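Local coordinates for putative transcriptional regulator, IclR family (Arthrobacter aurescens, PDB 3OBF), which probably regulates transcription by binding DNA, the piece described here being its IclR-type C-terminal domain, the part that binds small effectors in relatives of this family, at residues 66-70 against 135-139; 112-116 against 145-150; 76-81 against 95-99. All coordinates share one frame; numbering follows the deposited sequence.

How the contacts relate
All three contacts belong to the IclR C-terminal domain, and contact 1 lies nearest its middle: there the end of helix 62-69 rests on strand 135-144 of the antiparallel sheet. Contact 3, the pairing of helices 73-82 and 92-108, is nested inside the loop that contact 1 closes. The two touch directly, Leu-68 CD1 packing 3.3 Å from Tyr-98 OH, although their centres are about 16 Å apart. Contact 2 lies at the far end of the same strand, where the chain leaves the sheet for helix 150-170. Its centre is about 21 Å from that of contact 1 and about 23 Å from that of contact 3, and it touches neither.

Contact 1: residues 66-70 against 135-139; sequences VFLAS and MVASV
A Met-aromatic contact joins Met-135, a selenomethionine in this crystal, to Phe-67, at the place where the end of helix 62-69 packs on the sheet. Met-135 SE sits obliquely to the ring, 58° off its normal and 5.0 Å from the Phe-67 centroid. Phe-67 CD1 is 3.9 Å from Met-135 SE. Met-135 reaches this point with CG anti to its own backbone N (chi1 -170°) and then bends at chi3 (-65°), which turns its methyl to Ser-70 and Val-66 O. Met-135 CE lies 3.6 Å from Ser-70 CB, and its SE 3.4 Å from Val-66 O. The far end of the Phe-67 ring leans on the strand backbone: its CZ is 3.5 Å from Ser-138 N, and Ala-137 CA meets the ring at its edge, in plane. Alongside, Val-66 CG1 packs against Ser-138 CB at 3.6 Å and also touches the selenium, the Val-66 and Met-135 side chains crossing at about a right angle. The Trp-29 ring meets the Phe-67 ring with planes close to parallel, and Pro-127 touches both Val-66 and Met-135. Just beyond Met-135, Val-136 and Ala-137 both face Val-128 in a classic beta bulge. At the helix end, Ser-70 OG donates to Phe-67 O at 2.6 Å, in the carbonyl plane, and that oxygen also takes Ser-70 N, so the turn carrying the ring is fastened twice. No hydrogen bond crosses between the segments. Cohesion probably rests on dispersion between a polarisable selenium, an aromatic ring, small aliphatic groups and the backbone atoms they lie against, and on how closely their shapes fit.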
loop_
_atom_site.group_PDB
_atom_site.type_symbol
_atom_site.label_atom_id
_atom_site.label_comp_id
_atom_site.label_asym_id
_atom_site.label_seq_id
_atom_site.Cartn_x
_atom_site.Cartn_y
_atom_site.Cartn_z
ATOM N N VAL A 66 -5.203 -1.108 0.422
ATOM C CA VAL A 66 -5.115 -1.728 -0.916
ATOM C C VAL A 66 -5.531 -3.211 -0.857
ATOM O O VAL A 66 -6.391 -3.661 -1.632
ATOM C CB VAL A 66 -3.690 -1.577 -1.454
ATOM C CG1 VAL A 66 -3.445 -2.448 -2.659
ATOM C CG2 VAL A 66 -3.438 -0.144 -1.776
ATOM N N PHE A 67 -4.938 -3.965 0.067
ATOM C CA PHE A 67 -5.313 -5.361 0.188
ATOM C C PHE A 67 -6.762 -5.597 0.630
ATOM O O PHE A 67 -7.423 -6.506 0.145
ATOM C CB PHE A 67 -4.345 -6.123 1.106
ATOM C CG PHE A 67 -2.982 -6.249 0.540
ATOM C CD1 PHE A 67 -2.780 -6.879 -0.693
ATOM C CD2 PHE A 67 -1.888 -5.732 1.221
ATOM C CE1 PHE A 67 -1.503 -6.996 -1.247
ATOM C CE2 PHE A 67 -0.588 -5.856 0.669
ATOM C CZ PHE A 67 -0.403 -6.502 -0.562
ATOM N N LEU A 68 -7.265 -4.804 1.555
ATOM C CA LEU A 68 -8.647 -4.991 1.976
ATOM C C LEU A 68 -9.657 -4.682 0.844
ATOM O O LEU A 68 -10.766 -5.221 0.832
ATOM C CB LEU A 68 -8.920 -4.188 3.243
ATOM C CG LEU A 68 -8.226 -4.688 4.525
ATOM C CD1 LEU A 68 -8.587 -3.793 5.700
ATOM C CD2 LEU A 68 -8.629 -6.095 4.853
ATOM N N ALA A 69 -9.271 -3.832 -0.109
ATOM C CA ALA A 69 -10.065 -3.644 -1.331
ATOM C C ALA A 69 -10.232 -4.938 -2.132
ATOM O O ALA A 69 -11.215 -5.106 -2.851
ATOM C CB ALA A 69 -9.485 -2.521 -2.209
ATOM N N SER A 70 -9.297 -5.873 -1.980
ATOM C CA SER A 70 -9.408 -7.164 -2.667
ATOM C C SER A 70 -10.278 -8.176 -1.922
ATOM O O SER A 70 -10.621 -9.212 -2.494
ATOM C CB SER A 70 -8.030 -7.798 -2.906
ATOM O OG SER A 70 -7.541 -8.385 -1.705
HETATM N N MSE A 135 -5.226 -9.867 -7.223
HETATM C CA MSE A 135 -4.317 -8.932 -6.623
HETATM C C MSE A 135 -3.251 -9.727 -5.872
HETATM O O MSE A 135 -3.574 -10.500 -4.993
HETATM C CB MSE A 135 -5.042 -7.970 -5.680
HETATM C CG MSE A 135 -4.093 -6.805 -5.225
HETATM SE SE MSE A 135 -4.926 -5.830 -3.791
HETATM C CE MSE A 135 -6.476 -5.083 -4.765
ATOM N N VAL A 136 -1.983 -9.516 -6.193
ATOM C CA VAL A 136 -0.921 -10.369 -5.635
ATOM C C VAL A 136 0.076 -9.649 -4.755
ATOM O O VAL A 136 0.823 -10.276 -4.022
ATOM C CB VAL A 136 -0.161 -11.161 -6.746
ATOM C CG1 VAL A 136 -1.133 -12.141 -7.409
ATOM C CG2 VAL A 136 0.471 -10.223 -7.748
ATOM N N ALA A 137 0.067 -8.322 -4.802
ATOM C CA ALA A 137 1.027 -7.554 -4.048
ATOM C C ALA A 137 0.584 -6.121 -4.116
ATOM O O ALA A 137 -0.381 -5.794 -4.804
ATOM C CB ALA A 137 2.439 -7.713 -4.648
ATOM N N SER A 138 1.288 -5.255 -3.416
ATOM C CA SER A 138 1.144 -3.856 -3.672
ATOM C C SER A 138 2.456 -3.121 -3.551
ATOM O O SER A 138 3.371 -3.575 -2.881
ATOM C CB SER A 138 0.052 -3.249 -2.794
ATOM O OG SER A 138 0.549 -2.781 -1.602
ATOM N N VAL A 139 2.554 -1.988 -4.233
ATOM C CA VAL A 139 3.720 -1.122 -4.078
ATOM C C VAL A 139 3.399 -0.018 -3.060
ATOM O O VAL A 139 2.322 0.590 -3.132
ATOM C CB VAL A 139 4.115 -0.522 -5.433
ATOM C CG1 VAL A 139 5.287 0.532 -5.259
ATOM C CG2 VAL A 139 4.485 -1.669 -6.429
#

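Contact 2: residues 112-116 against 145-150; sequences VNFGE and KFRVSQ
Glu-116 OE2 is held by two groups: Phe-114, whose ring meets residues 145-150, gives it its backbone N, and Arg-101 NH2 makes a salt bridge to it. The bond from Phe-114 N is 3.0 Å long and almost straight at 174°, and it uses the anti lone pair of Glu-116 OE2. In the same turn Asn-113 OD1 accepts from Glu-116 N at 2.9 Å, an Asx motif whose donor is tilted 20° from the carbonyl plane. With its backbone fixed in this way, Phe-114 sets CG anti to its backbone N (chi1 -169°) and extends the ring toward the loop. Lys-145 crosses it at about a right angle: its CE stands over one face, 4.2 Å from the Phe-114 centroid and displaced toward the rim, a CH-pi contact. Lys-145 NZ is farther off, at 5.2 Å from the Phe-114 centroid, so any cation-pi attraction is weak. Nearer its base the lysine lies along the turn, Lys-145 CD 3.6 Å from Gly-115 CA, a spot where a CB would collide with it. The outer end of the ring reaches the start of the next helix, Phe-114 CZ lying 3.8 Å from Gln-150 N. Val-122 of strand 121-129 touches Phe-114, Lys-145 and Val-148, and Leu-153 of helix 150-170 touches Phe-114 and Val-148, so the contact bridges edge strand 111-114 and the turn that leads from strand 135-144 into that helix.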
loop_
_atom_site.group_PDB
_atom_site.type_symbol
_atom_site.label_atom_id
_atom_site.label_comp_id
_atom_site.label_asym_id
_atom_site.label_seq_id
_atom_site.Cartn_x
_atom_site.Cartn_y
_atom_site.Cartn_z
ATOM N N VAL A 112 -4.235 6.239 0.344
ATOM C CA VAL A 112 -3.551 7.312 1.003
ATOM C C VAL A 112 -3.621 7.151 2.532
ATOM O O VAL A 112 -4.671 6.844 3.086
ATOM C CB VAL A 112 -4.210 8.648 0.611
ATOM C CG1 VAL A 112 -3.877 9.707 1.610
ATOM C CG2 VAL A 112 -3.759 9.086 -0.791
ATOM N N ASN A 113 -2.484 7.320 3.190
ATOM C CA ASN A 113 -2.422 7.452 4.639
ATOM C C ASN A 113 -1.696 8.757 4.928
ATOM O O ASN A 113 -0.500 8.863 4.739
ATOM C CB ASN A 113 -1.681 6.247 5.239
ATOM C CG ASN A 113 -1.368 6.411 6.727
ATOM O OD1 ASN A 113 -1.981 7.213 7.457
ATOM N ND2 ASN A 113 -0.410 5.636 7.187
ATOM N N PHE A 114 -2.422 9.774 5.345
ATOM C CA PHE A 114 -1.819 11.098 5.484
ATOM C C PHE A 114 -1.631 11.407 6.969
ATOM O O PHE A 114 -2.424 12.113 7.514
ATOM C CB PHE A 114 -2.714 12.166 4.815
ATOM C CG PHE A 114 -2.055 13.539 4.665
ATOM C CD1 PHE A 114 -0.876 13.691 3.929
ATOM C CD2 PHE A 114 -2.622 14.662 5.242
ATOM C CE1 PHE A 114 -0.266 14.939 3.778
ATOM C CE2 PHE A 114 -2.028 15.920 5.104
ATOM C CZ PHE A 114 -0.843 16.068 4.371
ATOM N N GLY A 115 -0.617 10.838 7.615
ATOM C CA GLY A 115 -0.425 10.977 9.075
ATOM C C GLY A 115 -1.540 10.376 9.914
ATOM O O GLY A 115 -1.786 10.809 11.058
ATOM N N GLU A 116 -2.214 9.372 9.354
ATOM C CA GLU A 116 -3.419 8.828 9.954
ATOM C C GLU A 116 -3.226 7.565 10.826
ATOM O O GLU A 116 -4.148 7.165 11.533
ATOM C CB GLU A 116 -4.476 8.582 8.874
ATOM C CG GLU A 116 -4.973 9.844 8.177
ATOM C CD GLU A 116 -5.878 9.510 7.005
ATOM O OE1 GLU A 116 -7.086 9.274 7.239
ATOM O OE2 GLU A 116 -5.380 9.470 5.848
ATOM N N LYS A 145 6.111 12.644 7.335
ATOM C CA LYS A 145 5.109 13.688 7.132
ATOM C C LYS A 145 5.702 15.087 6.992
ATOM O O LYS A 145 5.246 15.849 6.149
ATOM C CB LYS A 145 4.010 13.682 8.203
ATOM C CG LYS A 145 2.777 14.525 7.803
ATOM C CD LYS A 145 1.479 14.012 8.449
ATOM C CE LYS A 145 0.349 15.026 8.348
ATOM N NZ LYS A 145 -0.516 15.053 9.591
ATOM N N PHE A 146 6.731 15.409 7.782
ATOM C CA PHE A 146 7.280 16.767 7.754
ATOM C C PHE A 146 7.624 17.282 6.338
ATOM O O PHE A 146 7.464 18.468 6.059
ATOM C CB PHE A 146 8.461 16.950 8.733
ATOM C CG PHE A 146 9.722 16.237 8.321
ATOM C CD1 PHE A 146 10.587 16.800 7.373
ATOM C CD2 PHE A 146 10.060 15.007 8.889
ATOM C CE1 PHE A 146 11.756 16.139 6.978
ATOM C CE2 PHE A 146 11.230 14.351 8.506
ATOM C CZ PHE A 146 12.077 14.916 7.548
ATOM N N ARG A 147 8.062 16.399 5.438
ATOM C CA ARG A 147 8.531 16.879 4.140
ATOM C C ARG A 147 7.542 16.651 3.021
ATOM O O ARG A 147 7.814 16.973 1.868
ATOM C CB ARG A 147 9.936 16.341 3.793
ATOM C CG ARG A 147 10.138 14.828 3.870
ATOM C CD ARG A 147 11.484 14.454 3.225
ATOM N NE ARG A 147 11.634 13.009 3.000
ATOM C CZ ARG A 147 12.616 12.268 3.512
ATOM N NH1 ARG A 147 13.551 12.840 4.279
ATOM N NH2 ARG A 147 12.669 10.955 3.258
ATOM N N VAL A 148 6.386 16.114 3.369
ATOM C CA VAL A 148 5.378 15.755 2.377
ATOM C C VAL A 148 4.098 16.486 2.691
ATOM O O VAL A 148 3.484 16.267 3.733
ATOM C CB VAL A 148 5.069 14.213 2.322
ATOM C CG1 VAL A 148 4.039 13.922 1.252
ATOM C CG2 VAL A 148 6.324 13.396 2.044
ATOM N N SER A 149 3.720 17.363 1.779
ATOM C CA SER A 149 2.475 18.080 1.843
ATOM C C SER A 149 1.465 17.273 1.046
ATOM O O SER A 149 1.829 16.295 0.349
ATOM C CB SER A 149 2.658 19.451 1.181
ATOM O OG SER A 149 2.936 19.278 -0.198
ATOM N N GLN A 150 0.197 17.686 1.144
ATOM C CA GLN A 150 -0.871 17.033 0.395
ATOM C C GLN A 150 -0.555 16.959 -1.102
ATOM O O GLN A 150 -0.837 15.955 -1.747
ATOM C CB GLN A 150 -2.234 17.692 0.648
ATOM C CG GLN A 150 -3.409 16.832 0.158
ATOM C CD GLN A 150 -4.671 16.979 1.023
ATOM O OE1 GLN A 150 -4.860 17.984 1.727
ATOM N NE2 GLN A 150 -5.542 15.965 0.968
#

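Contact 3: residues 76-81 against 95-99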
loop_
_atom_site.group_PDB
_atom_site.type_symbol
_atom_site.label_atom_id
_atom_site.label_comp_id
_atom_site.label_asym_id
_atom_site.label_seq_id
_atom_site.Cartn_x
_atom_site.Cartn_y
_atom_site.Cartn_z
ATOM N N VAL A 76 -13.975 -7.839 5.359
ATOM C CA VAL A 76 -13.433 -6.598 5.890
ATOM C C VAL A 76 -14.128 -6.285 7.228
ATOM O O VAL A 76 -13.451 -6.003 8.240
ATOM C CB VAL A 76 -13.500 -5.452 4.856
ATOM C CG1 VAL A 76 -13.073 -4.125 5.467
ATOM C CG2 VAL A 76 -12.631 -5.773 3.617
ATOM N N ARG A 77 -15.449 -6.421 7.259
ATOM C CA ARG A 77 -16.216 -6.212 8.498
ATOM C C ARG A 77 -15.730 -7.103 9.650
ATOM O O ARG A 77 -15.516 -6.643 10.778
ATOM C CB ARG A 77 -17.718 -6.454 8.273
ATOM C CG ARG A 77 -18.407 -5.369 7.458
ATOM C CD ARG A 77 -19.971 -5.593 7.302
ATOM N NE ARG A 77 -20.460 -4.717 6.229
ATOM C CZ ARG A 77 -20.939 -5.135 5.045
ATOM N NH1 ARG A 77 -21.065 -6.442 4.770
ATOM N NH2 ARG A 77 -21.325 -4.240 4.128
ATOM N N GLN A 78 -15.554 -8.379 9.355
ATOM C CA GLN A 78 -15.094 -9.324 10.340
ATOM C C GLN A 78 -13.703 -8.994 10.876
ATOM O O GLN A 78 -13.482 -9.053 12.078
ATOM C CB GLN A 78 -15.158 -10.729 9.756
ATOM C CG GLN A 78 -16.607 -11.122 9.432
ATOM C CD GLN A 78 -16.733 -12.297 8.477
ATOM O OE1 GLN A 78 -15.764 -12.702 7.819
ATOM N NE2 GLN A 78 -17.952 -12.849 8.385
ATOM N N LEU A 79 -12.774 -8.649 9.989
ATOM C CA LEU A 79 -11.429 -8.226 10.379
ATOM C C LEU A 79 -11.434 -6.967 11.251
ATOM O O LEU A 79 -10.652 -6.845 12.195
ATOM C CB LEU A 79 -10.550 -7.997 9.131
ATOM C CG LEU A 79 -10.036 -9.269 8.448
ATOM C CD1 LEU A 79 -9.466 -8.940 7.082
ATOM C CD2 LEU A 79 -8.969 -9.961 9.322
ATOM N N LEU A 80 -12.308 -6.022 10.969
ATOM C CA LEU A 80 -12.331 -4.828 11.821
ATOM C C LEU A 80 -12.959 -5.109 13.197
ATOM O O LEU A 80 -12.371 -4.764 14.215
ATOM C CB LEU A 80 -13.010 -3.661 11.113
ATOM C CG LEU A 80 -12.302 -3.141 9.849
ATOM C CD1 LEU A 80 -13.227 -2.258 9.027
ATOM C CD2 LEU A 80 -11.048 -2.374 10.228
ATOM N N ARG A 81 -14.124 -5.762 13.229
ATOM C CA ARG A 81 -14.837 -6.024 14.487
ATOM C C ARG A 81 -14.118 -7.056 15.367
ATOM O O ARG A 81 -14.328 -7.079 16.581
ATOM C CB ARG A 81 -16.281 -6.505 14.239
ATOM C CG ARG A 81 -17.125 -5.646 13.322
ATOM C CD ARG A 81 -17.679 -4.452 14.060
ATOM N NE ARG A 81 -18.402 -3.501 13.201
ATOM C CZ ARG A 81 -19.733 -3.401 13.140
ATOM N NH1 ARG A 81 -20.505 -4.194 13.878
ATOM N NH2 ARG A 81 -20.301 -2.498 12.349
ATOM N N VAL A 95 -17.309 1.897 9.675
ATOM C CA VAL A 95 -17.016 0.766 8.815
ATOM C C VAL A 95 -17.445 1.104 7.390
ATOM O O VAL A 95 -16.696 0.890 6.445
ATOM C CB VAL A 95 -17.671 -0.557 9.350
ATOM C CG1 VAL A 95 -17.648 -1.674 8.289
ATOM C CG2 VAL A 95 -16.982 -1.013 10.648
ATOM N N GLU A 96 -18.643 1.649 7.247
ATOM C CA GLU A 96 -19.164 2.028 5.940
ATOM C C GLU A 96 -18.305 3.100 5.254
ATOM O O GLU A 96 -18.042 3.006 4.051
ATOM C CB GLU A 96 -20.632 2.491 6.042
ATOM C CG GLU A 96 -21.635 1.361 6.373
ATOM C CD GLU A 96 -21.557 0.156 5.402
ATOM O OE1 GLU A 96 -21.410 0.367 4.171
ATOM O OE2 GLU A 96 -21.648 -1.010 5.870
ATOM N N ALA A 97 -17.877 4.111 6.010
ATOM C CA ALA A 97 -16.971 5.125 5.461
ATOM C C ALA A 97 -15.668 4.467 5.000
ATOM O O ALA A 97 -15.132 4.805 3.928
ATOM C CB ALA A 97 -16.681 6.206 6.481
ATOM N N TYR A 98 -15.164 3.522 5.806
ATOM C CA TYR A 98 -13.896 2.861 5.501
ATOM C C TYR A 98 -14.011 2.044 4.222
ATOM O O TYR A 98 -13.114 2.054 3.396
ATOM C CB TYR A 98 -13.414 1.987 6.663
ATOM C CG TYR A 98 -12.088 1.323 6.363
ATOM C CD1 TYR A 98 -10.877 2.017 6.512
ATOM C CD2 TYR A 98 -12.037 0.010 5.911
ATOM C CE1 TYR A 98 -9.663 1.407 6.230
ATOM C CE2 TYR A 98 -10.824 -0.607 5.623
ATOM C CZ TYR A 98 -9.651 0.097 5.778
ATOM O OH TYR A 98 -8.474 -0.531 5.508
ATOM N N LEU A 99 -15.144 1.365 4.067
ATOM C CA LEU A 99 -15.440 0.587 2.864
ATOM C C LEU A 99 -15.508 1.462 1.611
ATOM O O LEU A 99 -15.049 1.036 0.550
ATOM C CB LEU A 99 -16.755 -0.207 3.022
ATOM C CG LEU A 99 -16.661 -1.468 3.901
ATOM C CD1 LEU A 99 -18.049 -2.112 4.239
ATOM C CD2 LEU A 99 -15.750 -2.509 3.296
#
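Val-76 and Leu-99 form part of the tight, buried side of this helix pair, sliding past each other in opposite directions with Val-76 CG1 at 3.8 Å from Leu-99 CD2. On the same side Tyr-98 turns its ring edge to Val-76 CG1, while Leu-80 CD1 comes obliquely to the ring, 4.0 Å from Tyr-98 CD2. The hydroxyl of Tyr-98 is hydrogen-bonded to Ala-59 O, and Leu-68 of helix 62-69 packs on both Val-76 and Tyr-98, a third helix closing the seam. Val-95, the most covered residue of the contact, belongs to this tight part too; it points toward helix 73-82, and its methyls run out to the arginine stems. Val-95 CG1 meets Arg-77 CG at 3.9 Å, and Val-95 CG2 lies in the plane of the Arg-81 guanidinium, at its edge, 3.8 Å from Arg-81 NE. The outer half is looser and made of charged groups. Arg-77 runs extended from CG to NE and carries its guanidinium past Leu-99 CD1 to Glu-96. Arg-77 NH2 and Glu-96 OE2 are 3.7 Å apart, a long salt bridge, although the two planes are nearly coplanar, 29° apart. Arg-77 also makes salt bridges to Glu-73 at NH2, its strongest partner, and to Asp-74 at NH1. With an alanine in place of Arg-77, Glu-73, Asp-74 and Glu-96 would probably be left without their shared positive mate, and the Val-95 methyl against the arginine stem uncovered. The short helix segments approach no closer than 11.1 Å between axes and run at 128° to each other. No hydrogen bond links them, which implies that aliphatic and aromatic packing carries the joint, with the acidic residues round Arg-77 adding a modest electrostatic fringe at the solvent side.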